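Local coordinates for ABC transporter substrate-binding protein (Staphylococcus aureus subsp. aureus NCTC 8325, PDB 3UN6) that binds zinc and probably serves as the substrate-binding component of an ABC-type import system, its physiological ligand not being established, at residues A97-S100 against K101-S105. Residues are numbered along the deposited sequence; the frame is centred on the assembly and turned at random.
Sequences AMKS and KQKGS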
loop_
_atom_site.group_PDB
_atom_site.type_symbol
_atom_site.label_atom_id
_atom_site.label_comp_id
_atom_site.label_asym_id
_atom_site.label_seq_id
_atom_site.Cartn_x
_atom_site.Cartn_y
_atom_site.Cartn_z
ATOM N N ALA A 97 -5.814 -1.293 -8.451
ATOM C CA ALA A 97 -7.221 -0.883 -8.382
ATOM C C ALA A 97 -7.621 -0.034 -9.629
ATOM O O ALA A 97 -8.698 -0.191 -10.177
ATOM C CB ALA A 97 -7.467 -0.109 -7.081
HETATM N N MSE A 98 -6.736 0.854 -10.077
HETATM C CA MSE A 98 -6.987 1.670 -11.284
HETATM C C MSE A 98 -7.121 0.794 -12.544
HETATM O O MSE A 98 -7.967 1.030 -13.392
HETATM C CB MSE A 98 -5.842 2.669 -11.494
HETATM C CG MSE A 98 -5.842 3.841 -10.527
HETATM SE SE MSE A 98 -4.122 4.784 -10.402
HETATM C CE MSE A 98 -4.022 5.392 -12.243
ATOM N N LYS A 99 -6.254 -0.206 -12.667
ATOM C CA LYS A 99 -6.280 -1.125 -13.798
ATOM C C LYS A 99 -7.579 -1.919 -13.777
ATOM O O LYS A 99 -8.251 -2.033 -14.789
ATOM C CB LYS A 99 -5.084 -2.076 -13.733
ATOM C CG LYS A 99 -5.103 -3.190 -14.752
ATOM C CD LYS A 99 -5.024 -2.673 -16.162
ATOM C CE LYS A 99 -5.027 -3.838 -17.148
ATOM N NZ LYS A 99 -5.089 -3.402 -18.568
ATOM N N SER A 100 -7.927 -2.452 -12.613
ATOM C CA SER A 100 -9.159 -3.191 -12.441
ATOM C C SER A 100 -10.324 -2.269 -12.835
ATOM O O SER A 100 -11.242 -2.671 -13.548
ATOM C CB SER A 100 -9.281 -3.678 -11.002
ATOM O OG SER A 100 -10.405 -4.533 -10.868
ATOM N N LYS A 101 -10.266 -1.014 -12.403
ATOM C CA LYS A 101 -11.301 -0.038 -12.781
ATOM C C LYS A 101 -11.346 0.161 -14.309
ATOM O O LYS A 101 -12.420 0.171 -14.910
ATOM C CB LYS A 101 -11.047 1.313 -12.102
ATOM C CG LYS A 101 -12.169 2.324 -12.260
ATOM C CD LYS A 101 -13.332 1.873 -11.372
ATOM C CE LYS A 101 -14.581 2.643 -11.581
ATOM N NZ LYS A 101 -15.687 2.032 -10.792
ATOM N N GLN A 102 -10.182 0.306 -14.940
ATOM C CA GLN A 102 -10.117 0.445 -16.394
ATOM C C GLN A 102 -10.722 -0.785 -17.070
ATOM O O GLN A 102 -11.234 -0.696 -18.166
ATOM C CB GLN A 102 -8.665 0.683 -16.854
ATOM C CG GLN A 102 -8.426 0.732 -18.389
ATOM C CD GLN A 102 -7.941 -0.595 -19.044
ATOM O OE1 GLN A 102 -7.313 -1.443 -18.407
ATOM N NE2 GLN A 102 -8.188 -0.723 -20.334
ATOM N N LYS A 103 -10.651 -1.934 -16.411
ATOM C CA LYS A 103 -11.244 -3.145 -16.941
ATOM C C LYS A 103 -12.724 -3.316 -16.558
ATOM O O LYS A 103 -13.293 -4.383 -16.779
ATOM C CB LYS A 103 -10.408 -4.371 -16.552
ATOM C CG LYS A 103 -9.041 -4.368 -17.237
ATOM C CD LYS A 103 -8.315 -5.698 -17.135
ATOM C CE LYS A 103 -7.803 -5.987 -15.739
ATOM N NZ LYS A 103 -6.903 -7.187 -15.757
ATOM N N GLY A 104 -13.356 -2.268 -16.015
ATOM C CA GLY A 104 -14.810 -2.309 -15.715
ATOM C C GLY A 104 -15.240 -2.578 -14.276
ATOM O O GLY A 104 -16.424 -2.786 -14.003
ATOM N N SER A 105 -14.297 -2.550 -13.340
ATOM C CA SER A 105 -14.627 -2.803 -11.942
ATOM C C SER A 105 -15.575 -1.761 -11.395
ATOM O O SER A 105 -15.503 -0.584 -11.743
ATOM C CB SER A 105 -13.371 -2.824 -11.069
ATOM O OG SER A 105 -13.728 -2.952 -9.705
#
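Ser100 O takes the backbone N-H of Ser105 at 3.1 Å, in a bond that is fairly straight at 154°. A second, weak bond reaches the same oxygen from Lys103 N at 3.0 Å. With Gly104 N bonded to Lys101 O at 2.8 Å, the Ser105 N bond illustrates how a helix can be closed by its own backbone. Gly104 adopts a positive phi, which turns the chain back, and Ser105 CB comes to lie 3.4 Å from Ser100 OG. One turn earlier, Lys101 N to Ala97 O and Gln102 N to Met98 O are ordinary helical bonds.

Lysine side chains dress this helix end in three ways. The chain of Lys99 bends at chi2 (64°) and runs alongside Gln102, so that NZ meets Gln102 OE1 at 3.0 Å, tilted 21° from the amide carbonyl plane. The aliphatic part of Lys103 passes across the Lys99 chain, CD 3.8 Å from Lys99 CE, while the two ammonium groups stay apart. Lys101 reaches forward over the turn: its NZ donates to Ser105 O at 2.8 Å and also to Ile107 O, tying the helix to the segment that follows. Met98, a selenomethionine here, instead packs against helix 288-300 and Phe312. The Ser105 N to Ser100 O and Gly104 N to Lys101 O pair make a Schellman motif with Gly104 as C-prime residue, which ends helix 94-102 ahead of strand 108-110.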